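Local coordinates for protein pectate lyase/Amb allergen (Acidovorax citrulli, PDB 4HWV) that probably cleaves pectate, the de-esterified pectin of plant cell walls, as a secreted calcium-binding lyase of polysaccharide lyase family 1, at residues Leu292-Ile306 / Phe326-Arg340. Numbering follows the deposited sequence. Where two conformers were deposited one is given.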
loop_
_atom_site.group_PDB
_atom_site.type_symbol
_atom_site.label_atom_id
_atom_site.label_comp_id
_atom_site.label_asym_id
_atom_site.label_seq_id
_atom_site.Cartn_x
_atom_site.Cartn_y
_atom_site.Cartn_z
ATOM N N LEU A 292 -10.807 -21.702 9.449
ATOM C CA LEU A 292 -9.828 -20.626 9.348
ATOM C C LEU A 292 -9.367 -20.306 10.766
ATOM O O LEU A 292 -10.154 -19.807 11.575
ATOM C CB LEU A 292 -10.453 -19.385 8.693
ATOM C CG LEU A 292 -11.021 -19.625 7.299
ATOM C CD1 LEU A 292 -12.515 -19.940 7.356
ATOM C CD2 LEU A 292 -10.774 -18.420 6.414
ATOM N N SER A 293 -8.108 -20.622 11.074
ATOM C CA SER A 293 -7.591 -20.508 12.432
ATOM C C SER A 293 -6.307 -19.685 12.453
ATOM O O SER A 293 -5.454 -19.809 11.564
ATOM C CB SER A 293 -7.332 -21.901 13.012
ATOM O OG SER A 293 -6.498 -22.665 12.152
ATOM N N ASN A 294 -6.176 -18.839 13.472
ATOM C CA ASN A 294 -4.896 -18.190 13.768
ATOM C C ASN A 294 -4.361 -17.341 12.616
ATOM O O ASN A 294 -3.145 -17.228 12.450
ATOM C CB ASN A 294 -3.844 -19.246 14.163
ATOM C CG ASN A 294 -4.362 -20.198 15.223
ATOM O OD1 ASN A 294 -4.855 -19.758 16.267
ATOM N ND2 ASN A 294 -4.273 -21.510 14.954
ATOM N N ASN A 295 -5.263 -16.754 11.832
ATOM C CA ASN A 295 -4.863 -15.883 10.715
ATOM C C ASN A 295 -4.958 -14.416 11.107
ATOM O O ASN A 295 -5.662 -14.064 12.053
ATOM C CB ASN A 295 -5.766 -16.088 9.486
ATOM C CG ASN A 295 -5.796 -17.516 9.003
ATOM O OD1 ASN A 295 -4.853 -17.986 8.360
ATOM N ND2 ASN A 295 -6.888 -18.210 9.277
ATOM N N HIS A 296 -4.238 -13.570 10.375
ATOM C CA HIS A 296 -4.359 -12.124 10.491
ATOM C C HIS A 296 -4.981 -11.601 9.196
ATOM O O HIS A 296 -4.351 -11.653 8.147
ATOM C CB HIS A 296 -2.972 -11.512 10.691
ATOM C CG HIS A 296 -2.983 -10.026 10.871
ATOM N ND1 HIS A 296 -1.836 -9.273 10.755
ATOM C CD2 HIS A 296 -3.979 -9.157 11.178
ATOM C CE1 HIS A 296 -2.119 -8.005 11.000
ATOM N NE2 HIS A 296 -3.413 -7.907 11.258
ATOM N N PHE A 297 -6.221 -11.130 9.276
ATOM C CA PHE A 297 -6.909 -10.544 8.131
ATOM C C PHE A 297 -6.969 -9.051 8.360
ATOM O O PHE A 297 -7.448 -8.623 9.402
ATOM C CB PHE A 297 -8.360 -11.037 8.043
ATOM C CG PHE A 297 -8.513 -12.534 7.930
ATOM C CD1 PHE A 297 -8.456 -13.169 6.694
ATOM C CD2 PHE A 297 -8.745 -13.313 9.059
ATOM C CE1 PHE A 297 -8.622 -14.547 6.586
ATOM C CE2 PHE A 297 -8.916 -14.701 8.956
ATOM C CZ PHE A 297 -8.857 -15.314 7.717
ATOM N N HIS A 298 -6.499 -8.250 7.412
ATOM C CA HIS A 298 -6.510 -6.807 7.649
ATOM C C HIS A 298 -6.690 -5.997 6.392
ATOM O O HIS A 298 -6.278 -6.416 5.313
ATOM C CB HIS A 298 -5.271 -6.340 8.452
ATOM C CG HIS A 298 -3.953 -6.461 7.729
ATOM N ND1 HIS A 298 -3.415 -5.432 6.980
ATOM C CD2 HIS A 298 -3.034 -7.463 7.701
ATOM C CE1 HIS A 298 -2.234 -5.801 6.512
ATOM N NE2 HIS A 298 -1.983 -7.033 6.929
ATOM N N ASP A 299 -7.326 -4.837 6.535
ATOM C CA ASP A 299 -7.359 -3.828 5.473
ATOM C C ASP A 299 -8.063 -4.335 4.214
ATOM O O ASP A 299 -7.459 -4.588 3.167
ATOM C CB ASP A 299 -5.954 -3.301 5.184
ATOM C CG ASP A 299 -5.399 -2.527 6.360
ATOM O OD1 ASP A 299 -5.939 -1.445 6.656
ATOM O OD2 ASP A 299 -4.488 -3.017 7.027
ATOM N N HIS A 300 -9.380 -4.434 4.330
ATOM C CA HIS A 300 -10.193 -4.963 3.254
ATOM C C HIS A 300 -11.645 -4.645 3.558
ATOM O O HIS A 300 -12.019 -4.494 4.738
ATOM C CB HIS A 300 -9.973 -6.477 3.156
ATOM C CG HIS A 300 -10.759 -7.131 2.073
ATOM N ND1 HIS A 300 -10.281 -7.263 0.782
ATOM C CD2 HIS A 300 -11.983 -7.708 2.090
ATOM C CE1 HIS A 300 -11.191 -7.877 0.049
ATOM N NE2 HIS A 300 -12.225 -8.170 0.819
ATOM N N ASP A 301 -12.467 -4.536 2.511
ATOM C CA ASP A 301 -13.869 -4.185 2.686
ATOM C C ASP A 301 -14.719 -5.424 3.038
ATOM O O ASP A 301 -15.043 -5.646 4.219
ATOM C CB ASP A 301 -14.381 -3.454 1.430
ATOM C CG ASP A 301 -15.766 -2.911 1.596
ATOM O OD1 ASP A 301 -16.486 -3.314 2.529
ATOM O OD2 ASP A 301 -16.146 -2.059 0.768
ATOM N N LYS A 302 -15.064 -6.236 2.034
ATOM C CA LYS A 302 -16.001 -7.345 2.219
ATOM C C LYS A 302 -15.225 -8.631 2.464
ATOM O O LYS A 302 -14.749 -9.278 1.524
ATOM C CB LYS A 302 -16.896 -7.476 0.991
ATOM C CG LYS A 302 -17.706 -6.209 0.766
ATOM C CD LYS A 302 -18.441 -6.198 -0.558
ATOM C CE LYS A 302 -19.119 -4.853 -0.788
ATOM N NZ LYS A 302 -19.774 -4.749 -2.127
ATOM N N ALA A 303 -15.093 -9.021 3.728
ATOM C CA ALA A 303 -14.112 -10.057 4.072
ATOM C C ALA A 303 -14.497 -11.503 3.697
ATOM O O ALA A 303 -13.750 -12.173 2.967
ATOM C CB ALA A 303 -13.781 -9.962 5.542
ATOM N N PHE A 304 -15.617 -11.988 4.235
ATOM C CA PHE A 304 -15.986 -13.401 4.103
ATOM C C PHE A 304 -17.453 -13.552 3.720
ATOM O O PHE A 304 -18.342 -13.322 4.546
ATOM C CB PHE A 304 -15.741 -14.161 5.417
ATOM C CG PHE A 304 -14.417 -13.867 6.033
ATOM C CD1 PHE A 304 -13.258 -14.338 5.448
ATOM C CD2 PHE A 304 -14.325 -13.126 7.204
ATOM C CE1 PHE A 304 -12.006 -14.056 6.005
ATOM C CE2 PHE A 304 -13.098 -12.835 7.768
ATOM C CZ PHE A 304 -11.932 -13.305 7.172
ATOM N N LEU A 305 -17.698 -13.938 2.476
ATOM C CA LEU A 305 -19.045 -14.257 2.038
ATOM C C LEU A 305 -19.224 -15.761 2.206
ATOM O O LEU A 305 -18.558 -16.554 1.521
ATOM C CB LEU A 305 -19.220 -13.882 0.565
ATOM C CG LEU A 305 -20.636 -14.057 0.006
ATOM C CD1 LEU A 305 -21.575 -13.006 0.591
ATOM C CD2 LEU A 305 -20.622 -13.947 -1.502
ATOM N N ILE A 306 -20.081 -16.162 3.155
ATOM C CA ILE A 306 -20.405 -17.572 3.357
ATOM C C ILE A 306 -21.812 -17.771 2.786
ATOM O O ILE A 306 -22.794 -17.365 3.409
ATOM C CB ILE A 306 -20.359 -17.982 4.859
ATOM C CG1 ILE A 306 -19.047 -17.531 5.535
ATOM C CG2 ILE A 306 -20.556 -19.487 4.987
ATOM C CD1 ILE A 306 -17.790 -18.067 4.856
ATOM N N PHE A 326 -14.317 -20.317 12.392
ATOM C CA PHE A 326 -13.295 -19.258 12.495
ATOM C C PHE A 326 -12.852 -19.174 13.952
ATOM O O PHE A 326 -13.672 -18.885 14.824
ATOM C CB PHE A 326 -13.871 -17.860 12.187
ATOM C CG PHE A 326 -14.253 -17.610 10.751
ATOM C CD1 PHE A 326 -15.504 -18.001 10.264
ATOM C CD2 PHE A 326 -13.400 -16.885 9.922
ATOM C CE1 PHE A 326 -15.896 -17.696 8.961
ATOM C CE2 PHE A 326 -13.784 -16.578 8.611
ATOM C CZ PHE A 326 -15.042 -16.984 8.133
ATOM N N HIS A 327 -11.562 -19.357 14.229
ATOM C CA HIS A 327 -11.094 -19.131 15.587
ATOM C C HIS A 327 -9.663 -18.631 15.642
ATOM O O HIS A 327 -8.828 -18.990 14.805
ATOM C CB HIS A 327 -11.295 -20.366 16.504
ATOM C CG HIS A 327 -10.371 -21.513 16.241
ATOM N ND1 HIS A 327 -9.123 -21.610 16.818
ATOM C CD2 HIS A 327 -10.539 -22.640 15.512
ATOM C CE1 HIS A 327 -8.560 -22.753 16.456
ATOM N NE2 HIS A 327 -9.396 -23.396 15.658
ATOM N N GLY A 328 -9.394 -17.796 16.642
ATOM C CA GLY A 328 -8.053 -17.300 16.880
ATOM C C GLY A 328 -7.585 -16.282 15.866
ATOM O O GLY A 328 -6.397 -15.985 15.780
ATOM N N ASN A 329 -8.510 -15.731 15.079
ATOM C CA ASN A 329 -8.112 -14.785 14.045
ATOM C C ASN A 329 -8.117 -13.355 14.547
ATOM O O ASN A 329 -8.871 -13.005 15.469
ATOM C CB ASN A 329 -9.045 -14.886 12.830
ATOM C CG ASN A 329 -9.098 -16.293 12.247
ATOM O OD1 ASN A 329 -8.132 -16.767 11.654
ATOM N ND2 ASN A 329 -10.234 -16.965 12.416
ATOM N N HIS A 330 -7.271 -12.539 13.922
ATOM C CA HIS A 330 -7.283 -11.095 14.094
ATOM C C HIS A 330 -8.001 -10.524 12.870
ATOM O O HIS A 330 -7.524 -10.670 11.747
ATOM C CB HIS A 330 -5.846 -10.587 14.172
ATOM C CG HIS A 330 -5.713 -9.169 14.640
ATOM N ND1 HIS A 330 -4.486 -8.545 14.698
ATOM C CD2 HIS A 330 -6.618 -8.276 15.119
ATOM C CE1 HIS A 330 -4.641 -7.317 15.163
ATOM N NE2 HIS A 330 -5.925 -7.126 15.422
ATOM N N PHE A 331 -9.170 -9.914 13.103
ATOM C CA PHE A 331 -9.974 -9.285 12.057
ATOM C C PHE A 331 -9.770 -7.777 12.218
ATOM O O PHE A 331 -10.478 -7.133 12.998
ATOM C CB PHE A 331 -11.457 -9.611 12.257
ATOM C CG PHE A 331 -11.821 -11.083 12.132
ATOM C CD1 PHE A 331 -11.401 -11.872 11.048
ATOM C CD2 PHE A 331 -12.646 -11.657 13.080
ATOM C CE1 PHE A 331 -11.800 -13.204 10.951
ATOM C CE2 PHE A 331 -13.060 -12.990 12.986
ATOM C CZ PHE A 331 -12.657 -13.755 11.912
ATOM N N GLN A 332 -8.795 -7.218 11.504
ATOM C CA GLN A 332 -8.355 -5.841 11.736
ATOM C C GLN A 332 -8.640 -4.955 10.535
ATOM O O GLN A 332 -8.307 -5.314 9.409
ATOM C CB GLN A 332 -6.854 -5.835 12.046
ATOM C CG GLN A 332 -6.293 -4.452 12.335
ATOM C CD GLN A 332 -4.819 -4.466 12.668
ATOM O OE1 GLN A 332 -4.092 -5.379 12.296
ATOM N NE2 GLN A 332 -4.363 -3.428 13.349
ATOM N N ASN A 333 -9.253 -3.800 10.763
ATOM C CA ASN A 333 -9.523 -2.878 9.660
ATOM C C ASN A 333 -10.270 -3.554 8.521
ATOM O O ASN A 333 -9.933 -3.368 7.345
ATOM C CB ASN A 333 -8.236 -2.241 9.127
ATOM C CG ASN A 333 -7.483 -1.493 10.180
ATOM O OD1 ASN A 333 -8.021 -1.160 11.241
ATOM N ND2 ASN A 333 -6.220 -1.230 9.906
ATOM N N LEU A 334 -11.297 -4.329 8.872
ATOM C CA LEU A 334 -12.208 -4.905 7.887
ATOM C C LEU A 334 -13.537 -4.167 7.991
ATOM O O LEU A 334 -14.018 -3.876 9.100
ATOM C CB LEU A 334 -12.438 -6.403 8.134
ATOM C CG LEU A 334 -11.193 -7.281 8.283
ATOM C CD1 LEU A 334 -11.608 -8.729 8.571
ATOM C CD2 LEU A 334 -10.329 -7.210 7.013
ATOM N N ARG A 335 -14.154 -3.893 6.845
ATOM C CA ARG A 335 -15.382 -3.109 6.866
ATOM C C ARG A 335 -16.654 -3.908 7.150
ATOM O O ARG A 335 -17.517 -3.452 7.903
ATOM C CB ARG A 335 -15.530 -2.336 5.553
ATOM C CG ARG A 335 -16.793 -1.508 5.438
ATOM C CD ARG A 335 -16.571 -0.362 4.463
ATOM N NE ARG A 335 -17.781 0.382 4.133
ATOM C CZ ARG A 335 -18.278 1.378 4.862
ATOM N NH1 ARG A 335 -17.688 1.708 6.000
ATOM N NH2 ARG A 335 -19.374 2.022 4.460
ATOM N N GLN A 336 -16.783 -5.091 6.554
ATOM C CA GLN A 336 -18.033 -5.845 6.663
ATOM C C GLN A 336 -17.826 -7.299 6.269
ATOM O O GLN A 336 -16.710 -7.707 5.910
ATOM C CB GLN A 336 -19.135 -5.212 5.799
ATOM C CG GLN A 336 -18.785 -5.160 4.309
ATOM C CD GLN A 336 -19.798 -4.387 3.504
ATOM O OE1 GLN A 336 -20.994 -4.671 3.573
ATOM N NE2 GLN A 336 -19.329 -3.390 2.750
ATOM N N ARG A 337 -18.905 -8.077 6.346
ATOM C CA ARG A 337 -18.850 -9.520 6.086
ATOM C C ARG A 337 -17.792 -10.198 6.947
ATOM O O ARG A 337 -16.906 -10.899 6.448
ATOM C CB ARG A 337 -18.599 -9.838 4.611
ATOM C CG ARG A 337 -19.625 -9.260 3.667
ATOM C CD ARG A 337 -19.439 -9.938 2.305
ATOM N NE ARG A 337 -20.252 -9.333 1.250
ATOM C CZ ARG A 337 -20.046 -9.512 -0.050
ATOM N NH1 ARG A 337 -19.014 -10.229 -0.484
ATOM N NH2 ARG A 337 -20.876 -8.960 -0.920
ATOM N N GLN A 338 -17.893 -10.020 8.256
ATOM C CA GLN A 338 -16.910 -10.631 9.135
ATOM C C GLN A 338 -17.566 -11.487 10.235
ATOM O O GLN A 338 -17.417 -11.200 11.417
ATOM C CB GLN A 338 -15.894 -9.589 9.665
ATOM C CG GLN A 338 -16.474 -8.333 10.341
ATOM C CD GLN A 338 -15.464 -7.192 10.435
ATOM O OE1 GLN A 338 -14.299 -7.387 10.826
ATOM N NE2 GLN A 338 -15.908 -5.986 10.106
ATOM N N ALA A 339 -18.274 -12.564 9.871
ATOM C CA ALA A 339 -18.528 -13.062 8.514
ATOM C C ALA A 339 -20.003 -12.842 8.159
ATOM O O ALA A 339 -20.842 -12.692 9.062
ATOM C CB ALA A 339 -18.196 -14.565 8.432
ATOM N N ARG A 340 -20.322 -12.850 6.866
ATOM C CA ARG A 340 -21.717 -12.796 6.432
ATOM C C ARG A 340 -22.175 -14.219 6.112
ATOM O O ARG A 340 -21.655 -14.845 5.181
ATOM C CB ARG A 340 -21.890 -11.908 5.199
ATOM C CG ARG A 340 -23.345 -11.597 4.877
ATOM C CD ARG A 340 -23.574 -11.191 3.409
ATOM N NE ARG A 340 -24.904 -10.590 3.257
ATOM C CZ ARG A 340 -26.043 -11.288 3.246
ATOM N NH1 ARG A 340 -26.028 -12.614 3.353
ATOM N NH2 ARG A 340 -27.209 -10.651 3.144
HETATM O O HOH W 1 -4.615 -17.270 17.411
HETATM O O HOH W 2 -18.264 -0.618 1.455
HETATM O O HOH W 3 -16.649 -11.323 0.739
HETATM O O HOH W 4 -22.183 -6.074 -0.666
HETATM O O HOH W 5 -20.384 -7.298 -3.563
HETATM O O HOH W 6 -23.598 -14.510 2.998
#
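Two successive coils of the right-handed parallel beta-helix of family 1 pectate lyases stack here, N295 and N329 forming a rung of the asparagine stack inside the turn. Their amides lie side by side, planes 6° apart. N329 OD1 accepts hydrogen bonds from N295 N (2.9 Å) and N295 ND2 (3.0 Å), which come from opposite faces of its plane, while N329 ND2 reaches L292 O (3.0 Å) from above that carbonyl's plane; three bonds thus fix the N329 amide. N295 OD1 in turn accepts from N242 N, towards the preceding coil. Strands 296-298 and 330-332 run parallel, 10° apart. The inward F297, F304, F326 and F331 form an aromatic cluster: F304 CZ sits over the centre of the F297 ring, and F326 turns its edge to a face of F304, CE2 lying 3.8 Å from F304 CD2. L292 CD1 covers a face of F326. On the outer side the H296 and H330 rings run alongside each other with little overlap; with H296 CG anti to the backbone N (chi1 -178°), NE2 meets Q332 OE1 at 2.8 Å, in the carbonyl plane. Past the corner, Q336 NE2 donates to D301 OD1 (2.9 Å) from the syn side, somewhat out of the carboxylate plane. The R337 guanidinium is sandwiched between K302 CD, 3.7 Å from R337 CZ, and L305 CD1 on the opposite face; two waters accept from K302 NZ and, weakly, from R337 NH2. L305 N hydrogen-bonds D282 OD1, a carboxylate of the calcium site, placing this end beside the metal. Strand 243-245 adjoins 296-300 on the preceding coil, strand 345-356 follows 330-332, and from strand 281-283 V281 packs on L292 and F304, and V283 on I306.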